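Local coordinates for capsid fiber protein (Bacillus phage phi29, PDB 6QYY) that forms the fibers on the head of the tailed phage, its N-terminal base assembling as a trimer that probably anchors each fiber to the capsid, at residues A[73-78]-A[85-90]; A[97-102]-A[107-112]; A[3-8]-A[19-24]. All coordinates share one frame; numbering follows the deposited sequence.

Contact 1: residues A[73-78]-A[85-90]; sequences VGDNLT and AVPTDD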
loop_
_atom_site.group_PDB
_atom_site.type_symbol
_atom_site.label_atom_id
_atom_site.label_comp_id
_atom_site.label_asym_id
_atom_site.label_seq_id
_atom_site.Cartn_x
_atom_site.Cartn_y
_atom_site.Cartn_z
ATOM N N VAL A 73 -5.082 -20.551 -8.265
ATOM C CA VAL A 73 -4.904 -19.909 -6.966
ATOM C C VAL A 73 -3.429 -19.921 -6.607
ATOM O O VAL A 73 -2.764 -20.960 -6.678
ATOM C CB VAL A 73 -5.746 -20.617 -5.892
ATOM C CG1 VAL A 73 -5.362 -20.117 -4.493
ATOM C CG2 VAL A 73 -7.229 -20.410 -6.161
ATOM N N GLY A 74 -2.897 -18.753 -6.249
ATOM C CA GLY A 74 -1.502 -18.639 -5.881
ATOM C C GLY A 74 -0.567 -18.212 -6.994
ATOM O O GLY A 74 0.613 -17.955 -6.716
ATOM N N ASP A 75 -1.047 -18.130 -8.240
ATOM C CA ASP A 75 -0.216 -17.642 -9.337
ATOM C C ASP A 75 0.214 -16.205 -9.082
ATOM O O ASP A 75 -0.585 -15.373 -8.650
ATOM C CB ASP A 75 -0.985 -17.701 -10.663
ATOM C CG ASP A 75 -0.995 -19.091 -11.282
ATOM O OD1 ASP A 75 -0.281 -19.982 -10.771
ATOM O OD2 ASP A 75 -1.726 -19.289 -12.282
ATOM N N ASN A 76 1.476 -15.908 -9.371
ATOM C CA ASN A 76 1.902 -14.525 -9.473
ATOM C C ASN A 76 1.475 -13.946 -10.814
ATOM O O ASN A 76 1.515 -14.630 -11.840
ATOM C CB ASN A 76 3.411 -14.419 -9.307
ATOM C CG ASN A 76 3.877 -15.015 -8.013
ATOM O OD1 ASN A 76 3.496 -14.540 -6.944
ATOM N ND2 ASN A 76 4.699 -16.059 -8.089
ATOM N N LEU A 77 1.081 -12.675 -10.796
ATOM C CA LEU A 77 0.382 -12.049 -11.910
ATOM C C LEU A 77 1.100 -10.801 -12.397
ATOM O O LEU A 77 1.663 -10.042 -11.599
ATOM C CB LEU A 77 -1.046 -11.660 -11.494
ATOM C CG LEU A 77 -1.922 -12.824 -11.050
ATOM C CD1 LEU A 77 -3.312 -12.322 -10.664
ATOM C CD2 LEU A 77 -2.041 -13.881 -12.156
ATOM N N THR A 78 1.027 -10.578 -13.713
ATOM C CA THR A 78 1.443 -9.353 -14.388
ATOM C C THR A 78 0.375 -8.966 -15.407
ATOM O O THR A 78 -0.622 -9.665 -15.587
ATOM C CB THR A 78 2.798 -9.533 -15.092
ATOM O OG1 THR A 78 3.299 -8.250 -15.507
ATOM C CG2 THR A 78 2.628 -10.422 -16.319
ATOM N N ALA A 85 -5.067 -9.579 -16.592
ATOM C CA ALA A 85 -4.053 -10.126 -15.700
ATOM C C ALA A 85 -3.716 -11.549 -16.120
ATOM O O ALA A 85 -4.616 -12.334 -16.435
ATOM C CB ALA A 85 -4.535 -10.116 -14.251
ATOM N N VAL A 86 -2.424 -11.881 -16.131
ATOM C CA VAL A 86 -1.983 -13.225 -16.539
ATOM C C VAL A 86 -0.860 -13.691 -15.628
ATOM O O VAL A 86 -0.148 -12.889 -15.007
ATOM C CB VAL A 86 -1.500 -13.258 -18.010
ATOM C CG1 VAL A 86 -2.623 -12.833 -18.965
ATOM C CG2 VAL A 86 -0.249 -12.396 -18.182
ATOM N N PRO A 87 -0.681 -15.013 -15.525
ATOM C CA PRO A 87 0.454 -15.547 -14.761
ATOM C C PRO A 87 1.792 -15.144 -15.367
ATOM O O PRO A 87 1.928 -14.952 -16.577
ATOM C CB PRO A 87 0.254 -17.066 -14.840
ATOM C CG PRO A 87 -1.192 -17.251 -15.167
ATOM C CD PRO A 87 -1.555 -16.087 -16.032
ATOM N N THR A 88 2.787 -15.009 -14.497
ATOM C CA THR A 88 4.169 -14.807 -14.910
ATOM C C THR A 88 5.069 -15.367 -13.823
ATOM O O THR A 88 4.623 -15.658 -12.710
ATOM C CB THR A 88 4.491 -13.323 -15.168
ATOM O OG1 THR A 88 5.791 -13.206 -15.767
ATOM C CG2 THR A 88 4.474 -12.530 -13.867
ATOM N N ASP A 89 6.343 -15.544 -14.166
ATOM C CA ASP A 89 7.360 -15.868 -13.184
ATOM C C ASP A 89 8.497 -14.853 -13.159
ATOM O O ASP A 89 9.460 -15.042 -12.406
ATOM C CB ASP A 89 7.910 -17.281 -13.442
ATOM C CG ASP A 89 8.074 -17.578 -14.907
ATOM O OD1 ASP A 89 8.652 -16.736 -15.625
ATOM O OD2 ASP A 89 7.623 -18.656 -15.343
ATOM N N ASP A 90 8.423 -13.788 -13.965
ATOM C CA ASP A 90 9.419 -12.723 -13.926
ATOM C C ASP A 90 9.151 -11.850 -12.711
ATOM O O ASP A 90 8.163 -11.108 -12.693
ATOM C CB ASP A 90 9.388 -11.880 -15.207
ATOM C CG ASP A 90 10.432 -10.749 -15.209
ATOM O OD1 ASP A 90 11.163 -10.573 -14.211
ATOM O OD2 ASP A 90 10.522 -10.027 -16.226
HETATM O O HOH W 1 2.894 -17.754 -11.282
#
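Thr78 and Val86 exchange both of their backbone bonds across the two strands: Thr78 N gives to Val86 O and Val86 N to Thr78 O, each at 2.9 Å and each nearly straight at 168°. A third backbone bond, Thr88 N to Asn76 O (3.0 Å), is more bent. Asn76 O also receives a CA-H...O contact from Pro87 CA at 3.2 Å. On the same residue pair, Asn76 and Thr88, a water takes the place of the second direct bond, accepting from Asn76 N and donating to Thr88 O. These bonds define the antiparallel beta hairpin of strands 76-79 and 85-87, the latter being the outermost strand of its five-stranded sheet within the chain; Leu77 and Pro87 form its non-hydrogen-bonded pair. Apolar packing is concentrated on Thr78 and Thr88, whose side chains cross at about a right angle. Thr78 CG2 meets Thr88 CB at 3.6 Å, because both threonines turn OG1 anti to the backbone N (chi1 -168° and -171°) and present their methyls to each other. Their hydroxyls are engaged otherwise: Thr78 OG1 bonds to Thr93 O, while Thr88 OG1 accepts from Asp90 N at 3.2 Å in an ST turn. Leu77 CD2 lies against the Val86 carbonyl. Asp75 OD2 approaches the Pro87 ring at CG (3.6 Å), but its hydrogen bond is to Lys72 N.

Contact 2: residues A[97-102]-A[107-112]; sequences YAVEEA and LVTLVI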
loop_
_atom_site.group_PDB
_atom_site.type_symbol
_atom_site.label_atom_id
_atom_site.label_comp_id
_atom_site.label_asym_id
_atom_site.label_seq_id
_atom_site.Cartn_x
_atom_site.Cartn_y
_atom_site.Cartn_z
ATOM N N TYR A 97 -0.797 -11.431 -6.605
ATOM C CA TYR A 97 -0.964 -12.871 -6.680
ATOM C C TYR A 97 -2.438 -13.215 -6.568
ATOM O O TYR A 97 -3.210 -12.521 -5.897
ATOM C CB TYR A 97 -0.143 -13.609 -5.591
ATOM C CG TYR A 97 -0.406 -13.175 -4.168
ATOM C CD1 TYR A 97 -1.442 -13.735 -3.432
ATOM C CD2 TYR A 97 0.401 -12.222 -3.548
ATOM C CE1 TYR A 97 -1.682 -13.357 -2.118
ATOM C CE2 TYR A 97 0.178 -11.839 -2.230
ATOM C CZ TYR A 97 -0.871 -12.406 -1.524
ATOM O OH TYR A 97 -1.112 -12.025 -0.234
ATOM N N ALA A 98 -2.824 -14.295 -7.237
ATOM C CA ALA A 98 -4.227 -14.672 -7.299
ATOM C C ALA A 98 -4.629 -15.417 -6.036
ATOM O O ALA A 98 -3.898 -16.287 -5.563
ATOM C CB ALA A 98 -4.482 -15.548 -8.527
ATOM N N VAL A 99 -5.789 -15.068 -5.479
ATOM C CA VAL A 99 -6.369 -15.820 -4.372
ATOM C C VAL A 99 -7.668 -16.485 -4.758
ATOM O O VAL A 99 -8.317 -17.113 -3.903
ATOM C CB VAL A 99 -6.564 -14.940 -3.121
ATOM C CG1 VAL A 99 -5.204 -14.461 -2.617
ATOM C CG2 VAL A 99 -7.487 -13.764 -3.408
ATOM N N GLU A 100 -8.085 -16.351 -6.011
ATOM C CA GLU A 100 -9.172 -17.123 -6.583
ATOM C C GLU A 100 -8.693 -17.714 -7.902
ATOM O O GLU A 100 -7.723 -17.243 -8.505
ATOM C CB GLU A 100 -10.434 -16.270 -6.804
ATOM C CG GLU A 100 -10.991 -15.598 -5.536
ATOM C CD GLU A 100 -11.429 -16.598 -4.462
ATOM O OE1 GLU A 100 -11.746 -17.758 -4.811
ATOM O OE2 GLU A 100 -11.464 -16.220 -3.267
ATOM N N GLU A 101 -9.370 -18.772 -8.325
ATOM C CA GLU A 101 -9.133 -19.412 -9.609
ATOM C C GLU A 101 -9.965 -18.711 -10.678
ATOM O O GLU A 101 -11.105 -18.313 -10.422
ATOM C CB GLU A 101 -9.511 -20.892 -9.508
ATOM C CG GLU A 101 -9.313 -21.726 -10.747
ATOM C CD GLU A 101 -9.629 -23.189 -10.490
ATOM O OE1 GLU A 101 -9.832 -23.554 -9.310
ATOM O OE2 GLU A 101 -9.670 -23.975 -11.458
ATOM N N ALA A 102 -9.402 -18.551 -11.874
ATOM C CA ALA A 102 -10.171 -17.921 -12.940
ATOM C C ALA A 102 -9.731 -18.459 -14.292
ATOM O O ALA A 102 -8.535 -18.503 -14.583
ATOM C CB ALA A 102 -10.028 -16.390 -12.895
ATOM N N LEU A 107 -13.365 -13.011 -13.989
ATOM C CA LEU A 107 -12.823 -12.030 -13.056
ATOM C C LEU A 107 -11.963 -12.740 -12.012
ATOM O O LEU A 107 -12.447 -13.633 -11.313
ATOM C CB LEU A 107 -13.982 -11.274 -12.406
ATOM C CG LEU A 107 -13.767 -9.870 -11.866
ATOM C CD1 LEU A 107 -13.149 -8.964 -12.916
ATOM C CD2 LEU A 107 -15.097 -9.295 -11.342
ATOM N N VAL A 108 -10.687 -12.373 -11.911
ATOM C CA VAL A 108 -9.817 -12.919 -10.870
ATOM C C VAL A 108 -9.708 -11.891 -9.747
ATOM O O VAL A 108 -9.703 -10.676 -9.987
ATOM C CB VAL A 108 -8.431 -13.316 -11.422
ATOM C CG1 VAL A 108 -7.577 -12.089 -11.731
ATOM C CG2 VAL A 108 -7.699 -14.222 -10.423
ATOM N N THR A 109 -9.668 -12.370 -8.510
ATOM C CA THR A 109 -9.372 -11.518 -7.371
ATOM C C THR A 109 -7.914 -11.729 -6.996
ATOM O O THR A 109 -7.492 -12.867 -6.750
ATOM C CB THR A 109 -10.269 -11.831 -6.178
ATOM O OG1 THR A 109 -11.633 -11.751 -6.586
ATOM C CG2 THR A 109 -10.028 -10.815 -5.071
ATOM N N LEU A 110 -7.152 -10.646 -6.953
ATOM C CA LEU A 110 -5.724 -10.726 -6.668
ATOM C C LEU A 110 -5.358 -9.770 -5.548
ATOM O O LEU A 110 -5.994 -8.727 -5.363
ATOM C CB LEU A 110 -4.871 -10.393 -7.894
ATOM C CG LEU A 110 -5.029 -8.985 -8.485
ATOM C CD1 LEU A 110 -3.962 -8.014 -7.917
ATOM C CD2 LEU A 110 -4.956 -9.031 -10.004
ATOM N N VAL A 111 -4.328 -10.142 -4.809
ATOM C CA VAL A 111 -3.801 -9.329 -3.726
ATOM C C VAL A 111 -2.614 -8.549 -4.275
ATOM O O VAL A 111 -1.679 -9.132 -4.836
ATOM C CB VAL A 111 -3.381 -10.205 -2.531
ATOM C CG1 VAL A 111 -2.576 -9.385 -1.536
ATOM C CG2 VAL A 111 -4.590 -10.824 -1.852
ATOM N N ILE A 112 -2.644 -7.234 -4.115
ATOM C CA ILE A 112 -1.569 -6.402 -4.644
ATOM C C ILE A 112 -0.301 -6.624 -3.826
ATOM O O ILE A 112 -0.301 -6.496 -2.592
ATOM C CB ILE A 112 -1.985 -4.925 -4.632
ATOM C CG1 ILE A 112 -3.201 -4.721 -5.528
ATOM C CG2 ILE A 112 -0.825 -4.035 -5.065
ATOM C CD1 ILE A 112 -4.061 -3.520 -5.096
#
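Val111 lies over one face of the Tyr97 ring, the two side chains running side by side in the same direction. Val111 CB sits 3.8 Å from the ring centroid, 24° off the normal and displaced toward the rim, a CH-pi contact. The chi1 of 55° places the tyrosine CG between its own backbone N and carbonyl carbon, which folds the ring across the neighbouring strand; Val111 CG1 then reaches the phenol end, 3.5 Å from Tyr97 CZ. The other valine methyl, CG2, touches Val99 CG1 at 3.8 Å, and these two side chains meet at about a right angle. Backbone bonds hold the ring-valine pair in register: Tyr97 N gives to Val111 O, and Val111 N returns a bond of 2.8 Å to Tyr97 O. Two residues on, Val99 N donates to Thr109 O at 3.1 Å. The strand ends at Ala98, and after the Val99 bond the contact is carried by side chains. Glu100 CG runs alongside Thr109 CB, while Val108 turns CG2 to both Ala98 CB (4.0 Å) and Glu100 O, and sets its CB against Ala102 CB. Glu100 N and O are buried here without a polar partner in the model. Tyr21 of the second subunit packs on Tyr97, and Val3 of that subunit on Val99 and Thr109, carrying this side into the trimer interface. The pairing of Tyr97 with Val111 and of Ala98 with Leu110 is that of an antiparallel beta hairpin, here placed inside a five-stranded antiparallel sheet.

Contact 3: residues A[3-8]-A[19-24]; sequences VSFTAR and LAYSQG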
loop_
_atom_site.group_PDB
_atom_site.type_symbol
_atom_site.label_atom_id
_atom_site.label_comp_id
_atom_site.label_asym_id
_atom_site.label_seq_id
_atom_site.Cartn_x
_atom_site.Cartn_y
_atom_site.Cartn_z
ATOM N N VAL A 3 -10.629 8.796 -3.244
ATOM C CA VAL A 3 -9.987 9.964 -3.834
ATOM C C VAL A 3 -10.294 9.930 -5.328
ATOM O O VAL A 3 -10.126 8.886 -5.969
ATOM C CB VAL A 3 -8.467 9.958 -3.570
ATOM C CG1 VAL A 3 -7.749 10.924 -4.483
ATOM C CG2 VAL A 3 -8.168 10.272 -2.102
ATOM N N SER A 4 -10.775 11.050 -5.879
ATOM C CA SER A 4 -11.224 11.073 -7.268
ATOM C C SER A 4 -10.521 12.171 -8.054
ATOM O O SER A 4 -10.132 13.206 -7.496
ATOM C CB SER A 4 -12.731 11.290 -7.381
ATOM O OG SER A 4 -13.423 10.497 -6.440
ATOM N N PHE A 5 -10.385 11.933 -9.363
ATOM C CA PHE A 5 -9.880 12.921 -10.306
ATOM C C PHE A 5 -10.447 12.624 -11.688
ATOM O O PHE A 5 -10.920 11.518 -11.971
ATOM C CB PHE A 5 -8.341 12.961 -10.325
ATOM C CG PHE A 5 -7.671 11.740 -10.939
ATOM C CD1 PHE A 5 -7.285 11.742 -12.277
ATOM C CD2 PHE A 5 -7.364 10.627 -10.162
ATOM C CE1 PHE A 5 -6.646 10.641 -12.838
ATOM C CE2 PHE A 5 -6.729 9.518 -10.714
ATOM C CZ PHE A 5 -6.373 9.521 -12.058
ATOM N N THR A 6 -10.416 13.632 -12.548
ATOM C CA THR A 6 -10.948 13.476 -13.892
ATOM C C THR A 6 -9.817 13.133 -14.850
ATOM O O THR A 6 -8.708 13.669 -14.746
ATOM C CB THR A 6 -11.684 14.748 -14.321
ATOM O OG1 THR A 6 -12.856 14.877 -13.505
ATOM C CG2 THR A 6 -12.118 14.675 -15.802
ATOM N N ALA A 7 -10.096 12.201 -15.752
ATOM C CA ALA A 7 -9.136 11.763 -16.746
ATOM C C ALA A 7 -9.852 11.676 -18.082
ATOM O O ALA A 7 -11.082 11.684 -18.152
ATOM C CB ALA A 7 -8.526 10.411 -16.363
ATOM N N ARG A 8 -9.071 11.590 -19.147
ATOM C CA ARG A 8 -9.601 11.355 -20.482
ATOM C C ARG A 8 -9.064 10.017 -20.962
ATOM O O ARG A 8 -7.883 9.722 -20.791
ATOM C CB ARG A 8 -9.204 12.483 -21.451
ATOM C CG ARG A 8 -9.831 12.349 -22.826
ATOM C CD ARG A 8 -9.558 13.566 -23.715
ATOM N NE ARG A 8 -9.879 14.852 -23.086
ATOM C CZ ARG A 8 -11.076 15.435 -23.111
ATOM N NH1 ARG A 8 -12.100 14.847 -23.716
ATOM N NH2 ARG A 8 -11.255 16.610 -22.524
ATOM N N LEU A 19 -4.925 -0.350 -15.658
ATOM C CA LEU A 19 -4.775 0.964 -16.270
ATOM C C LEU A 19 -3.370 1.528 -16.087
ATOM O O LEU A 19 -2.699 1.290 -15.070
ATOM C CB LEU A 19 -5.761 1.975 -15.684
ATOM C CG LEU A 19 -7.254 1.719 -15.827
ATOM C CD1 LEU A 19 -8.022 2.789 -15.030
ATOM C CD2 LEU A 19 -7.643 1.716 -17.307
ATOM N N ALA A 20 -2.952 2.286 -17.095
ATOM C CA ALA A 20 -1.765 3.128 -17.065
ATOM C C ALA A 20 -2.190 4.593 -17.123
ATOM O O ALA A 20 -3.033 4.972 -17.945
ATOM C CB ALA A 20 -0.835 2.811 -18.243
ATOM N N TYR A 21 -1.589 5.417 -16.276
ATOM C CA TYR A 21 -1.808 6.851 -16.354
ATOM C C TYR A 21 -0.737 7.469 -17.240
ATOM O O TYR A 21 0.433 7.085 -17.172
ATOM C CB TYR A 21 -1.762 7.479 -14.966
ATOM C CG TYR A 21 -2.832 7.007 -14.028
ATOM C CD1 TYR A 21 -3.989 6.397 -14.503
ATOM C CD2 TYR A 21 -2.682 7.163 -12.652
ATOM C CE1 TYR A 21 -4.996 5.979 -13.612
ATOM C CE2 TYR A 21 -3.675 6.761 -11.775
ATOM C CZ TYR A 21 -4.817 6.167 -12.249
ATOM O OH TYR A 21 -5.788 5.776 -11.355
ATOM N N SER A 22 -1.134 8.437 -18.062
ATOM C CA SER A 22 -0.159 9.060 -18.945
ATOM C C SER A 22 -0.476 10.538 -19.085
ATOM O O SER A 22 -1.594 10.992 -18.816
ATOM C CB SER A 22 -0.110 8.375 -20.317
ATOM O OG SER A 22 -1.256 8.697 -21.077
ATOM N N GLN A 23 0.539 11.278 -19.510
ATOM C CA GLN A 23 0.450 12.719 -19.694
ATOM C C GLN A 23 -0.314 13.021 -20.978
ATOM O O GLN A 23 0.131 12.651 -22.067
ATOM C CB GLN A 23 1.861 13.309 -19.749
ATOM C CG GLN A 23 1.939 14.814 -19.895
ATOM C CD GLN A 23 1.207 15.550 -18.793
ATOM O OE1 GLN A 23 0.675 16.634 -19.012
ATOM N NE2 GLN A 23 1.189 14.972 -17.596
ATOM N N GLY A 24 -1.464 13.674 -20.850
ATOM C CA GLY A 24 -2.178 14.223 -21.981
ATOM C C GLY A 24 -2.035 15.728 -22.057
ATOM O O GLY A 24 -1.121 16.325 -21.476
#
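The strands holding Phe5 and Tyr21 are not neighbours: strand 28-32 lies between 3-9 and 18-23 in the sheet, running parallel to the first and antiparallel to the second. Segments 3-8 and 19-24 are therefore joined across the sheet by side chains alone, and just two residues touch, burying 79 Å² in all. Phe5 points its CB toward the other segment. With chi1 at 70°, CG stands between the backbone N and the carbonyl carbon, and the ring extends its CZ corner to Tyr21. The two ring planes stand at 87° with centroids 5.4 Å apart, a T-shaped pair in which phenylalanine supplies the edge and tyrosine the face. The approach is off-centre: Phe5 CZ lies 3.7 Å above the tyrosine plane toward its rim, with Tyr21 CZ at 3.7 Å and OH at 3.9 Å. Tyr21 CZ in turn lies in the plane of the phenylalanine ring. Both rings are buried. Ile28 packs against Phe5 and Ile30 against Tyr21 from the intervening strand, while Val55 and Met57 of strand 52-57 also touch Tyr21. Val99 of the third subunit packs on Phe5. This is an edge-to-face aromatic pair spanning one strand on the face of a mixed five-stranded beta sheet, at an interface between subunits of the trimer.

Overall arrangement
Contact 3 comes first along the chain and belongs to the mixed sheet; contacts 1 and 2 follow in series and share the antiparallel sheet, where strands 76-79 and 96-98 are neighbours. Contacts 1 and 2 have centres 9 Å apart and are stitched together by probable backbone hydrogen bonds, Gly74 N to Ala98 O and Ala98 N to Asp75 O. Contact 3 lies on the opposite side of the chain's centre, about 25 Å from contact 1 and 24 Å from contact 2 between centres. Within one chain it touches neither, its nearest atoms lying about 9 and 10 Å from them respectively. It packs instead against contact 2 of another chain, joining the two sheets across the trimer.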